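PDB 5FJL: fiber protein from Raptor siadenovirus a, which probably attaches the virus to its host cell, this chain being the head domain that assembles as a trimer at the end of the fibre. Local coordinates for residues 110-115 / 134-139; 100-105 / 144-149; 39-44 / 53-58; 115-120 / 164-169; 65-70 / 82-87. All coordinates share one frame; numbering follows the deposited sequence.

Interaction 1 of 5, residues 110-115 / 134-139; sequences LNTAPS and MQFLTD
Thr112 and Phe136 share two hydrogen bonds. Thr112 N donates to Phe136 O, a nearly straight bond at 170°, and Phe136 N answers to Thr112 OG1 at 3.1 Å. With chi1 at 74°, that hydroxyl is lodged between its own backbone N and carbonyl carbon; it also gives its proton to Ala113 O (2.8 Å), so donor and acceptor roles are both used. Gln135 reaches back along an extended chain, and its NE2 meets a lone pair of Thr112 O, in the carbonyl plane, at 2.9 Å. Farther along, Thr138 OG1 donates to Asn111 OD1 over 2.7 Å, and a water bridges the same OD1 to Thr138 N. A second water links Leu110 N to Thr138 OG1.

The two paths run roughly antiparallel, but 110-114 is an irregular connection alongside strand 127-138. Regular sheet pairing begins at Ser115 and Met134, whose backbone N and O atoms exchange two 2.8 Å bonds; here strand 115-122 takes over.

The apolar contact is a CH-pi interaction. Leu110 CD2 sits over the centre of the Phe136 ring, 3.6 Å from its centroid and 8° off the normal. Phe169 meets Phe136 edge-to-face. Across the trimer interface, Pro114 O accepts a hydrogen bond from His167 ND1 of the second subunit.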
# COMPACT_ATOMS: atom_id res chain seq x y z
N LEU A 110 -10.23 11.41 13.93
CA LEU A 110 -10.13 10.56 12.75
C LEU A 110 -9.17 9.44 13.10
O LEU A 110 -8.03 9.68 13.43
CB LEU A 110 -9.65 11.35 11.52
CG LEU A 110 -9.49 10.57 10.22
CD1 LEU A 110 -10.76 9.84 9.82
CD2 LEU A 110 -9.04 11.49 9.10
N ASN A 111 -9.66 8.19 13.07
CA ASN A 111 -8.86 7.04 13.46
C ASN A 111 -8.90 6.07 12.30
O ASN A 111 -9.99 5.68 11.90
CB ASN A 111 -9.50 6.36 14.67
CG ASN A 111 -9.47 7.26 15.87
OD1 ASN A 111 -8.41 7.57 16.36
ND2 ASN A 111 -10.62 7.74 16.27
N THR A 112 -7.73 5.75 11.73
CA THR A 112 -7.68 4.87 10.53
C THR A 112 -6.64 3.80 10.68
O THR A 112 -5.75 3.84 11.53
CB THR A 112 -7.34 5.72 9.26
OG1 THR A 112 -5.95 6.08 9.26
CG2 THR A 112 -8.24 6.94 9.15
N ALA A 113 -6.74 2.80 9.78
CA ALA A 113 -5.65 1.88 9.53
C ALA A 113 -4.57 2.60 8.70
O ALA A 113 -4.82 3.72 8.18
CB ALA A 113 -6.22 0.69 8.75
N PRO A 114 -3.38 2.04 8.56
CA PRO A 114 -2.34 2.69 7.77
C PRO A 114 -2.59 2.55 6.28
O PRO A 114 -3.10 1.50 5.85
CB PRO A 114 -1.06 1.94 8.14
CG PRO A 114 -1.55 0.60 8.35
CD PRO A 114 -2.85 0.77 9.12
N SER A 115 -2.19 3.55 5.53
CA SER A 115 -2.22 3.52 4.05
C SER A 115 -0.89 3.95 3.49
O SER A 115 -0.14 4.71 4.09
CB SER A 115 -3.31 4.43 3.45
OG SER A 115 -4.55 3.82 3.63
N MET A 134 1.19 5.92 6.29
CA MET A 134 0.63 6.93 7.20
C MET A 134 -0.67 6.51 7.77
O MET A 134 -1.40 5.71 7.20
CB MET A 134 0.63 8.26 6.59
CG MET A 134 -0.11 8.38 5.35
SD MET A 134 0.02 10.06 4.64
CE MET A 134 1.72 10.38 4.31
N GLN A 135 -0.96 7.03 8.96
CA GLN A 135 -2.11 6.58 9.71
C GLN A 135 -2.61 7.70 10.61
O GLN A 135 -1.80 8.36 11.23
CB GLN A 135 -1.68 5.39 10.60
CG GLN A 135 -2.74 4.72 11.36
CD GLN A 135 -2.28 3.38 11.92
OE1 GLN A 135 -1.10 3.02 11.84
NE2 GLN A 135 -3.22 2.62 12.38
N PHE A 136 -3.91 7.89 10.67
CA PHE A 136 -4.51 8.87 11.61
C PHE A 136 -4.79 8.12 12.91
O PHE A 136 -5.45 7.06 12.91
CB PHE A 136 -5.79 9.46 11.03
CG PHE A 136 -5.57 10.46 9.94
CD1 PHE A 136 -5.38 11.80 10.24
CD2 PHE A 136 -5.57 10.07 8.60
CE1 PHE A 136 -5.20 12.74 9.25
CE2 PHE A 136 -5.39 11.00 7.61
CZ PHE A 136 -5.22 12.34 7.91
N LEU A 137 -4.34 8.70 14.01
CA LEU A 137 -4.50 8.10 15.35
C LEU A 137 -4.94 9.21 16.31
O LEU A 137 -4.72 10.37 16.06
CB LEU A 137 -3.18 7.52 15.83
CG LEU A 137 -2.61 6.34 15.06
CD1 LEU A 137 -1.24 5.99 15.63
CD2 LEU A 137 -3.53 5.13 15.11
N THR A 138 -5.60 8.83 17.39
CA THR A 138 -5.96 9.78 18.45
C THR A 138 -5.19 9.40 19.69
O THR A 138 -5.18 8.25 20.10
CB THR A 138 -7.44 9.73 18.76
OG1 THR A 138 -8.18 9.93 17.58
CG2 THR A 138 -7.86 10.81 19.77
N ASP A 139 -4.54 10.39 20.28
CA ASP A 139 -3.76 10.24 21.52
C ASP A 139 -4.73 9.87 22.65
O ASP A 139 -5.92 10.19 22.59
CB ASP A 139 -3.06 11.57 21.78
CG ASP A 139 -1.91 11.51 22.80
OD1 ASP A 139 -2.10 10.98 23.93
OD2 ASP A 139 -0.82 12.02 22.49
O HOH W 1 -6.33 11.88 13.82
O HOH W 2 -8.18 11.94 15.83
O HOH W 3 -6.49 5.99 17.34

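Interaction 2 of 5, residues 100-105 / 144-149; sequences LLIPLE and PFLVVL
Leu100 and Val148 exchange two backbone hydrogen bonds, N to O at 2.8 Å from Leu100 and at 2.9 Å from Val148; Ile102 and Leu146 form a second such pair. Leu104 N extends the ladder by donating to Pro144 O at 2.8 Å, while Pro144 CG rests 3.4 Å from Leu104 O. The strands run antiparallel at 155°, with Leu101-Val147 and Pro103-Phe145 as the intervening non-hydrogen-bonded pairs.

Side chains alternate between two faces. On one, Ile102 CD1 lies beside Leu146 CD2 at 4.0 Å, the two chains pointing the same way. On the other, Phe145 leans obliquely across Pro103, its CE2 3.7 Å from Pro103 CB. Past the paired strand, Leu104 CD1 approaches the Leu146 backbone.

Around this shell, Phe86 and Phe91 pack against Ile102, and Phe136 lies against Leu104 and Leu146. Strand 127-138 bonds to the far edge of 144-149. Beyond the Phe145-Val147 face comes the second subunit, with its Val74 against Phe145 and its Leu79 against Val147.

Polar pairing is thus confined to the backbone, and the apolar side chains serve two purposes: one face closes the interior of the head, the other meets a neighbouring subunit.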
# COMPACT_ATOMS: atom_id res chain seq x y z
N LEU A 100 7.36 9.84 12.28
CA LEU A 100 7.07 11.26 12.35
C LEU A 100 5.65 11.46 12.84
O LEU A 100 4.73 10.72 12.48
CB LEU A 100 7.22 11.86 10.95
CG LEU A 100 8.57 11.73 10.28
CD1 LEU A 100 8.46 12.17 8.84
CD2 LEU A 100 9.57 12.59 11.02
N LEU A 101 5.45 12.52 13.64
CA LEU A 101 4.16 12.83 14.25
C LEU A 101 3.72 14.23 13.87
O LEU A 101 4.47 15.17 14.04
CB LEU A 101 4.26 12.77 15.79
CG LEU A 101 4.66 11.44 16.40
CD1 LEU A 101 4.52 11.49 17.91
CD2 LEU A 101 3.84 10.29 15.89
N ILE A 102 2.50 14.35 13.35
CA ILE A 102 1.93 15.65 12.99
C ILE A 102 0.71 15.86 13.88
O ILE A 102 -0.33 15.27 13.64
CB ILE A 102 1.53 15.65 11.49
CG1 ILE A 102 2.74 15.36 10.59
CG2 ILE A 102 0.88 16.99 11.13
CD1 ILE A 102 2.40 15.01 9.15
N PRO A 103 0.83 16.74 14.90
CA PRO A 103 -0.33 16.97 15.75
C PRO A 103 -1.34 17.88 15.06
O PRO A 103 -0.92 18.85 14.39
CB PRO A 103 0.30 17.68 16.98
CG PRO A 103 1.49 18.31 16.45
CD PRO A 103 2.04 17.37 15.39
N LEU A 104 -2.61 17.57 15.19
CA LEU A 104 -3.67 18.27 14.49
C LEU A 104 -4.65 18.88 15.49
O LEU A 104 -4.67 18.50 16.67
CB LEU A 104 -4.38 17.31 13.54
CG LEU A 104 -3.47 16.68 12.45
CD1 LEU A 104 -4.21 15.55 11.79
CD2 LEU A 104 -3.00 17.70 11.45
N GLU A 105 -5.46 19.80 15.01
CA GLU A 105 -6.61 20.32 15.76
C GLU A 105 -7.82 20.29 14.87
O GLU A 105 -7.73 20.60 13.69
CB GLU A 105 -6.33 21.76 16.18
CG GLU A 105 -5.24 21.89 17.22
CD GLU A 105 -5.08 23.28 17.83
OE1 GLU A 105 -5.98 24.14 17.69
OE2 GLU A 105 -4.03 23.49 18.48
N PRO A 144 -5.75 14.65 18.03
CA PRO A 144 -5.59 13.95 16.72
C PRO A 144 -4.17 14.09 16.20
O PRO A 144 -3.55 15.16 16.28
CB PRO A 144 -6.58 14.68 15.79
CG PRO A 144 -6.88 15.97 16.46
CD PRO A 144 -6.50 15.91 17.89
N PHE A 145 -3.65 12.98 15.65
CA PHE A 145 -2.35 12.96 15.00
C PHE A 145 -2.44 12.29 13.64
O PHE A 145 -3.25 11.38 13.43
CB PHE A 145 -1.35 12.14 15.81
CG PHE A 145 -0.74 12.87 16.97
CD1 PHE A 145 -1.39 12.88 18.17
CD2 PHE A 145 0.47 13.52 16.85
CE1 PHE A 145 -0.82 13.55 19.26
CE2 PHE A 145 1.05 14.19 17.92
CZ PHE A 145 0.38 14.19 19.12
N LEU A 146 -1.60 12.77 12.74
CA LEU A 146 -1.20 11.99 11.54
C LEU A 146 0.20 11.49 11.75
O LEU A 146 1.11 12.26 12.06
CB LEU A 146 -1.28 12.88 10.30
CG LEU A 146 -0.85 12.23 8.97
CD1 LEU A 146 -1.64 10.97 8.66
CD2 LEU A 146 -0.97 13.22 7.81
N VAL A 147 0.39 10.18 11.64
CA VAL A 147 1.67 9.54 11.88
C VAL A 147 2.21 9.04 10.55
O VAL A 147 1.44 8.48 9.76
CB VAL A 147 1.51 8.34 12.83
CG1 VAL A 147 2.83 7.62 13.06
CG2 VAL A 147 0.86 8.81 14.14
N VAL A 148 3.50 9.28 10.32
CA VAL A 148 4.14 8.84 9.08
C VAL A 148 5.28 7.92 9.46
O VAL A 148 6.13 8.28 10.28
CB VAL A 148 4.69 10.01 8.27
CG1 VAL A 148 5.29 9.56 6.94
CG2 VAL A 148 3.61 11.06 8.02
N LEU A 149 5.30 6.71 8.88
CA LEU A 149 6.37 5.75 9.13
C LEU A 149 7.21 5.59 7.90
O LEU A 149 6.69 5.43 6.79
CB LEU A 149 5.82 4.40 9.53
CG LEU A 149 4.90 4.36 10.73
CD1 LEU A 149 4.54 2.90 11.02
CD2 LEU A 149 5.58 4.93 11.96

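Interaction 3 of 5, residues 39-44 / 53-58; sequences YSDGHF and NFRKTR
Phe54 turns its ring back over Gly42 because chi1 is 64°, which sets CG between the backbone N and the carbonyl carbon. Gly42 CA lies 3.8 Å from the ring centroid and 20° off its normal, a CH-pi contact over the face. Glycine has no side chain here, and the ring occupies that side of its backbone, as in the aromatic rescue of glycine known from antiparallel sheets. At the rim of the ring, Phe54 CE2 comes to 3.5 Å from Phe44 CE2, the two rings lying obliquely to each other.

Arg55, by contrast, extends its chain from CG to NE across Asp41. Its NH1 forms a salt bridge with Asp41 OD2 at 3.3 Å, but the carboxylate oxygen stands well out of the guanidinium plane and the two flat groups are turned 77° apart. Charge, rather than a directed N-H, therefore holds this pair.

These residues belong to the beta hairpin of strands 38-45 and 51-59. Ser40 with Lys56 and Gly42 with Phe54 are its hydrogen-bonded pairs; Lys56 N meets Ser40 O at 2.8 Å and Phe54 N meets Gly42 O at 2.9 Å. A water also donates to Gly42 O and to Asn53 OD1, linking the strands a second way at this carbonyl.

Beyond Arg55, Tyr39 and Thr57 lie side by side, with Thr57 OG1 at the ring edge 3.5 Å from Tyr39 CD1. The phenol OH of Tyr39 is hydrogen-bonded to Ser61 of the third subunit, and Asn53 ND2 bonds to Asn69.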
# COMPACT_ATOMS: atom_id res chain seq x y z
N TYR A 39 -22.13 10.37 4.04
CA TYR A 39 -20.89 11.10 3.79
C TYR A 39 -20.75 12.16 4.84
O TYR A 39 -21.76 12.72 5.31
CB TYR A 39 -20.95 11.75 2.41
CG TYR A 39 -21.32 10.79 1.29
CD1 TYR A 39 -20.34 10.03 0.64
CD2 TYR A 39 -22.67 10.59 0.92
CE1 TYR A 39 -20.66 9.13 -0.37
CE2 TYR A 39 -23.01 9.67 -0.09
CZ TYR A 39 -21.99 8.95 -0.74
OH TYR A 39 -22.30 8.06 -1.74
N SER A 40 -19.53 12.44 5.27
CA SER A 40 -19.27 13.57 6.16
C SER A 40 -17.99 14.26 5.71
O SER A 40 -17.04 13.59 5.32
CB SER A 40 -19.10 13.09 7.60
OG SER A 40 -18.85 14.17 8.50
N ASP A 41 -17.98 15.57 5.75
CA ASP A 41 -16.80 16.37 5.43
C ASP A 41 -16.25 16.88 6.74
O ASP A 41 -16.99 17.13 7.70
CB ASP A 41 -17.16 17.56 4.55
CG ASP A 41 -17.52 17.15 3.13
OD1 ASP A 41 -17.06 16.10 2.66
OD2 ASP A 41 -18.29 17.89 2.47
N GLY A 42 -14.94 17.05 6.79
CA GLY A 42 -14.30 17.65 7.93
C GLY A 42 -12.95 18.25 7.58
O GLY A 42 -12.51 18.24 6.44
N HIS A 43 -12.30 18.83 8.57
CA HIS A 43 -10.96 19.35 8.39
C HIS A 43 -10.18 19.35 9.68
O HIS A 43 -10.74 19.26 10.77
CB HIS A 43 -10.98 20.77 7.75
CG HIS A 43 -11.44 21.87 8.65
ND1 HIS A 43 -12.76 22.21 8.76
CD2 HIS A 43 -10.77 22.67 9.51
CE1 HIS A 43 -12.89 23.22 9.61
NE2 HIS A 43 -11.69 23.54 10.04
N PHE A 44 -8.88 19.48 9.52
CA PHE A 44 -7.94 19.70 10.61
C PHE A 44 -7.04 20.90 10.32
O PHE A 44 -6.83 21.24 9.13
CB PHE A 44 -7.01 18.49 10.83
CG PHE A 44 -7.68 17.26 11.36
CD1 PHE A 44 -8.10 17.20 12.66
CD2 PHE A 44 -7.88 16.15 10.54
CE1 PHE A 44 -8.72 16.07 13.16
CE2 PHE A 44 -8.48 15.00 11.04
CZ PHE A 44 -8.89 14.97 12.35
N ASN A 53 -8.35 19.09 4.48
CA ASN A 53 -9.76 18.74 4.33
C ASN A 53 -9.88 17.26 4.10
O ASN A 53 -8.99 16.64 3.47
CB ASN A 53 -10.35 19.48 3.13
CG ASN A 53 -10.43 20.96 3.38
OD1 ASN A 53 -11.09 21.41 4.28
ND2 ASN A 53 -9.58 21.70 2.69
N PHE A 54 -10.94 16.66 4.60
CA PHE A 54 -11.20 15.26 4.31
C PHE A 54 -12.68 14.98 4.09
O PHE A 54 -13.52 15.76 4.52
CB PHE A 54 -10.62 14.38 5.41
CG PHE A 54 -11.26 14.57 6.76
CD1 PHE A 54 -12.43 13.92 7.10
CD2 PHE A 54 -10.67 15.41 7.69
CE1 PHE A 54 -13.03 14.11 8.36
CE2 PHE A 54 -11.24 15.58 8.95
CZ PHE A 54 -12.42 14.94 9.27
N ARG A 55 -12.98 13.89 3.39
CA ARG A 55 -14.34 13.41 3.20
C ARG A 55 -14.42 11.96 3.56
O ARG A 55 -13.62 11.18 3.04
CB ARG A 55 -14.80 13.58 1.76
CG ARG A 55 -16.24 13.13 1.54
CD ARG A 55 -16.85 13.86 0.36
NE ARG A 55 -18.31 13.76 0.38
CZ ARG A 55 -19.16 14.76 0.13
NH1 ARG A 55 -18.74 16.00 -0.18
NH2 ARG A 55 -20.48 14.51 0.19
N LYS A 56 -15.33 11.60 4.46
CA LYS A 56 -15.55 10.22 4.91
C LYS A 56 -16.77 9.68 4.20
O LYS A 56 -17.80 10.38 4.11
CB LYS A 56 -15.80 10.19 6.41
CG LYS A 56 -14.67 10.73 7.23
CD LYS A 56 -14.98 10.74 8.71
CE LYS A 56 -14.82 9.38 9.36
NZ LYS A 56 -14.71 9.53 10.84
N THR A 57 -16.65 8.49 3.64
CA THR A 57 -17.75 7.74 3.06
C THR A 57 -17.99 6.52 3.93
O THR A 57 -17.09 5.69 4.10
CB THR A 57 -17.40 7.31 1.61
OG1 THR A 57 -17.16 8.48 0.82
CG2 THR A 57 -18.52 6.50 0.98
N ARG A 58 -19.20 6.39 4.49
CA ARG A 58 -19.54 5.28 5.37
C ARG A 58 -20.39 4.27 4.64
O ARG A 58 -21.47 4.64 4.16
CB ARG A 58 -20.36 5.76 6.55
CG ARG A 58 -19.78 6.94 7.29
CD ARG A 58 -20.42 7.10 8.67
NE ARG A 58 -19.54 7.80 9.62
CZ ARG A 58 -19.07 9.05 9.49
NH1 ARG A 58 -19.35 9.79 8.43
NH2 ARG A 58 -18.28 9.55 10.45
O HOH W 4 -13.74 19.98 4.48

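Interaction 4 of 5, residues 115-120 / 164-169; sequences STALCI and VTVHPF
Val164 can be followed outward from CB, which lies 3.4 Å from Leu118 O. Its two methyls then part: CG1, anti to the backbone N (chi1 176°), runs beside Leu118 and meets CD2 of that residue at 3.9 Å in the conformer described, whereas CG2 swings the other way to touch Ile120 CD1 at 3.6 Å. One branched side chain therefore packs against two residues of strand 115-122.

The backbone explains this placement. Val164 N donates to Leu118 O at 2.8 Å, while Leu118 N donates to Thr165 O at 2.9 Å. Two consecutive residues thus face one, which is a classic beta bulge. After it, antiparallel pairing resumes with Ala117 opposite Val166, where Ala117 CB stands 3.8 Å from Val166 CB. One step on, His167 N donates straight into Thr116 O.

Past His167 the strand pairing gives way to a side-chain bond. Ser115 OG donates to Pro168 O at 2.8 Å, approaching from 51° above the carbonyl plane rather than along a lone pair. This buried hydroxyl holds the 167-169 backbone beside the start of strand 115-122.

His167 ND1 is hydrogen-bonded to Pro114 O of the third subunit, and its ring meets His167 of both other subunits; Thr116 OG1 likewise makes weak bonds to Thr116 of both, consistent with a position at the trimer axis. Within the chain, strand 115-122 is flanked by strand 127-138 on its other edge, while strand 160-171 continues the sheet toward strand 62-67 through Phe169 and Thr65.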
# COMPACT_ATOMS: atom_id res chain seq x y z
N SER A 115 -2.19 3.55 5.53
CA SER A 115 -2.22 3.52 4.05
C SER A 115 -0.89 3.95 3.49
O SER A 115 -0.14 4.71 4.09
CB SER A 115 -3.31 4.43 3.45
OG SER A 115 -4.55 3.82 3.63
N THR A 116 -0.56 3.42 2.33
CA THR A 116 0.67 3.70 1.66
C THR A 116 0.59 5.03 0.91
O THR A 116 -0.40 5.30 0.21
CB THR A 116 1.03 2.62 0.63
OG1 THR A 116 0.90 1.32 1.27
CG2 THR A 116 2.41 2.78 0.10
N ALA A 117 1.66 5.81 1.02
CA ALA A 117 1.77 7.09 0.31
C ALA A 117 3.08 7.20 -0.39
O ALA A 117 4.06 6.64 0.06
CB ALA A 117 1.68 8.25 1.27
N LEU A 118 3.10 7.95 -1.49
CA LEU A 118 4.33 8.43 -2.12
C LEU A 118 4.57 9.85 -1.60
O LEU A 118 3.72 10.73 -1.83
CB LEU A 118 4.19 8.48 -3.64
CG LEU A 118 5.37 9.19 -4.33
CD1 LEU A 118 6.66 8.47 -4.04
CD2 LEU A 118 5.11 9.32 -5.81
N CYS A 119 5.66 10.05 -0.89
CA CYS A 119 6.02 11.34 -0.30
C CYS A 119 7.34 11.80 -0.82
O CYS A 119 8.25 11.01 -1.16
CB CYS A 119 6.10 11.25 1.20
SG CYS A 119 4.47 10.88 1.93
N ILE A 120 7.52 13.13 -0.82
CA ILE A 120 8.77 13.77 -1.15
C ILE A 120 9.17 14.59 0.06
O ILE A 120 8.40 15.43 0.52
CB ILE A 120 8.68 14.66 -2.40
CG1 ILE A 120 8.31 13.81 -3.64
CG2 ILE A 120 9.98 15.39 -2.64
CD1 ILE A 120 7.82 14.64 -4.80
N VAL A 164 2.35 13.14 -2.48
CA VAL A 164 2.04 13.13 -3.89
C VAL A 164 0.76 12.35 -4.16
O VAL A 164 -0.15 12.82 -4.83
CB VAL A 164 3.19 12.55 -4.70
CG1 VAL A 164 2.81 12.45 -6.18
CG2 VAL A 164 4.46 13.37 -4.50
N THR A 165 0.68 11.16 -3.60
CA THR A 165 -0.55 10.36 -3.70
C THR A 165 -0.56 9.37 -2.52
O THR A 165 0.47 9.05 -1.96
CB THR A 165 -0.68 9.75 -5.10
OG1 THR A 165 -2.07 9.44 -5.39
CG2 THR A 165 0.23 8.61 -5.19
N VAL A 166 -1.78 9.03 -2.09
CA VAL A 166 -1.96 8.12 -0.94
C VAL A 166 -3.20 7.27 -1.19
O VAL A 166 -4.22 7.71 -1.72
CB VAL A 166 -1.99 8.89 0.40
CG1 VAL A 166 -3.05 9.97 0.41
CG2 VAL A 166 -2.14 7.97 1.59
N HIS A 167 -3.09 6.00 -0.82
CA HIS A 167 -4.24 5.10 -0.92
C HIS A 167 -5.31 5.56 0.10
O HIS A 167 -4.96 6.04 1.18
CB HIS A 167 -3.81 3.65 -0.62
CG HIS A 167 -4.88 2.64 -0.89
ND1 HIS A 167 -5.22 2.23 -2.16
CD2 HIS A 167 -5.74 2.01 -0.06
CE1 HIS A 167 -6.22 1.37 -2.10
NE2 HIS A 167 -6.54 1.21 -0.83
N PRO A 168 -6.60 5.40 -0.21
CA PRO A 168 -7.60 5.87 0.73
C PRO A 168 -7.45 5.25 2.11
O PRO A 168 -6.96 4.13 2.27
CB PRO A 168 -8.91 5.43 0.06
CG PRO A 168 -8.61 5.48 -1.39
CD PRO A 168 -7.20 4.94 -1.48
N PHE A 169 -7.93 5.97 3.13
CA PHE A 169 -7.83 5.51 4.50
C PHE A 169 -9.04 4.71 4.93
O PHE A 169 -10.17 5.19 4.77
CB PHE A 169 -7.62 6.69 5.45
CG PHE A 169 -6.35 7.43 5.25
CD1 PHE A 169 -5.19 7.00 5.86
CD2 PHE A 169 -6.28 8.51 4.39
CE1 PHE A 169 -4.01 7.67 5.69
CE2 PHE A 169 -5.07 9.19 4.16
CZ PHE A 169 -3.92 8.75 4.83

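Interaction 5 of 5, residues 65-70 / 82-87; sequences TILGNY and TPLTFK
Asn69 O and Pro83 O are joined by one water, which donates to each carbonyl over 2.8 Å. The two segments make no direct hydrogen bond with each other, so this water supplies their polar link.

Next to it, Tyr70 CB closes to 3.1 Å on Thr82 O, and that oxygen lies near the plane of the tyrosine ring, at its edge. Tyr70 CG stands between its own backbone N and carbonyl carbon (chi1 89°), which carries the ring away from 82-84 toward Val166. The CB remains against the backbone and lies 4.2 Å from Leu84 CB. A second apolar meeting is made by methyls: Leu67 CD1 touches Leu84 CD2 at 3.9 Å, the side chains crossing at about a right angle. Thr82 CG2 adds a contact with Asn69 O at 3.8 Å.

Asn69 has a positive phi (71°), and its OD1 is taken up by Asn53 of strand 51-59. Thr82 OG1 is bonded to Arg73. The contact lies at the base of the hairpin formed by strands 71-75 and 78-87.

With 249 Å² buried and a bridging water as the polar tie, the approach relies on local apolar touches and on each segment's own sheet neighbours, rather than on direct strand pairing.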
# COMPACT_ATOMS: atom_id res chain seq x y z
N THR A 65 -11.92 7.21 3.97
CA THR A 65 -11.63 8.64 4.04
C THR A 65 -10.61 9.03 3.00
O THR A 65 -9.55 8.37 2.88
CB THR A 65 -11.16 9.05 5.45
OG1 THR A 65 -12.15 8.65 6.42
CG2 THR A 65 -10.88 10.55 5.56
N ILE A 66 -10.91 10.10 2.28
CA ILE A 66 -10.03 10.68 1.27
C ILE A 66 -9.63 12.06 1.77
O ILE A 66 -10.42 12.73 2.42
CB ILE A 66 -10.75 10.90 -0.07
CG1 ILE A 66 -11.26 9.58 -0.63
CG2 ILE A 66 -9.81 11.51 -1.09
CD1 ILE A 66 -10.14 8.69 -1.08
N LEU A 67 -8.40 12.49 1.50
CA LEU A 67 -7.99 13.86 1.76
C LEU A 67 -8.22 14.72 0.52
O LEU A 67 -8.01 14.27 -0.60
CB LEU A 67 -6.51 13.89 2.16
CG LEU A 67 -6.19 12.95 3.34
CD1 LEU A 67 -4.72 13.13 3.69
CD2 LEU A 67 -7.11 13.23 4.54
N GLY A 68 -8.64 15.95 0.72
CA GLY A 68 -9.02 16.83 -0.38
C GLY A 68 -7.91 17.67 -0.90
O GLY A 68 -6.85 17.78 -0.30
N ASN A 69 -8.16 18.30 -2.06
CA ASN A 69 -7.35 19.46 -2.53
C ASN A 69 -5.94 19.11 -2.98
O ASN A 69 -5.02 19.91 -2.86
CB ASN A 69 -7.26 20.57 -1.47
CG ASN A 69 -8.61 20.97 -0.95
OD1 ASN A 69 -8.90 20.81 0.23
ND2 ASN A 69 -9.47 21.46 -1.84
N TYR A 70 -5.79 17.91 -3.51
CA TYR A 70 -4.49 17.48 -4.00
C TYR A 70 -4.73 16.31 -4.94
O TYR A 70 -5.82 15.76 -4.97
CB TYR A 70 -3.60 17.05 -2.80
CG TYR A 70 -3.78 15.63 -2.46
CD1 TYR A 70 -4.91 15.19 -1.81
CD2 TYR A 70 -2.86 14.69 -2.87
CE1 TYR A 70 -5.12 13.84 -1.57
CE2 TYR A 70 -3.05 13.35 -2.60
CZ TYR A 70 -4.20 12.94 -1.97
OH TYR A 70 -4.44 11.62 -1.69
N THR A 82 -0.79 18.26 -7.78
CA THR A 82 -0.87 19.19 -6.68
C THR A 82 -0.69 18.33 -5.43
O THR A 82 -1.55 17.49 -5.12
CB THR A 82 -2.25 19.83 -6.63
OG1 THR A 82 -2.45 20.57 -7.85
CG2 THR A 82 -2.39 20.76 -5.42
N PRO A 83 0.44 18.53 -4.72
CA PRO A 83 0.63 17.72 -3.50
C PRO A 83 -0.06 18.30 -2.31
O PRO A 83 -0.45 19.48 -2.32
CB PRO A 83 2.13 17.78 -3.31
CG PRO A 83 2.46 19.15 -3.73
CD PRO A 83 1.62 19.38 -4.96
N LEU A 84 -0.21 17.51 -1.26
CA LEU A 84 -0.55 18.04 0.03
C LEU A 84 0.77 18.29 0.76
O LEU A 84 1.54 17.34 1.01
CB LEU A 84 -1.41 17.04 0.79
CG LEU A 84 -2.10 17.53 2.02
CD1 LEU A 84 -3.08 18.65 1.66
CD2 LEU A 84 -2.86 16.32 2.58
N THR A 85 1.03 19.54 1.13
CA THR A 85 2.33 19.95 1.64
C THR A 85 2.28 20.29 3.11
O THR A 85 1.42 21.05 3.58
CB THR A 85 2.85 21.15 0.83
OG1 THR A 85 3.02 20.74 -0.54
CG2 THR A 85 4.16 21.71 1.37
N PHE A 86 3.21 19.69 3.84
CA PHE A 86 3.45 19.99 5.25
C PHE A 86 4.81 20.65 5.39
O PHE A 86 5.76 20.31 4.67
CB PHE A 86 3.42 18.72 6.10
CG PHE A 86 2.09 18.04 6.11
CD1 PHE A 86 1.66 17.26 5.05
CD2 PHE A 86 1.20 18.27 7.14
CE1 PHE A 86 0.40 16.69 5.04
CE2 PHE A 86 -0.05 17.68 7.16
CZ PHE A 86 -0.47 16.89 6.12
N LYS A 87 4.93 21.56 6.33
CA LYS A 87 6.19 22.19 6.66
C LYS A 87 6.89 21.42 7.77
O LYS A 87 6.22 20.78 8.59
CB LYS A 87 5.94 23.62 7.17
CG LYS A 87 5.27 24.52 6.15
CD LYS A 87 5.14 25.95 6.69
CE LYS A 87 6.50 26.70 6.80
NZ LYS A 87 7.36 26.98 5.57
O HOH W 5 -2.73 21.00 -1.72

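How the interactions relate
Along the chain, interaction 3 closes first, then interaction 5; interaction 2 opens next and encloses interaction 1, while interaction 4 crosses both. All five belong to one curled antiparallel sheet system. Strand 127-138 joins interactions 1 and 2, whose centres are 8 Å apart, by bonding to strand 144-149, and interactions 1 and 4 share Ser115. Interactions 4 and 5, 10 Å apart between centres, meet where Phe169 O approaches Thr65 N; interactions 3 and 5 meet where strands 51-59 and 62-67 run side by side. Interactions 3 and 4 are about 17 Å apart between centres. Interactions 1, 2 and 4 touch the second subunit, and 3 and 4 the third, so much of this framework also lies at the trimer interfaces.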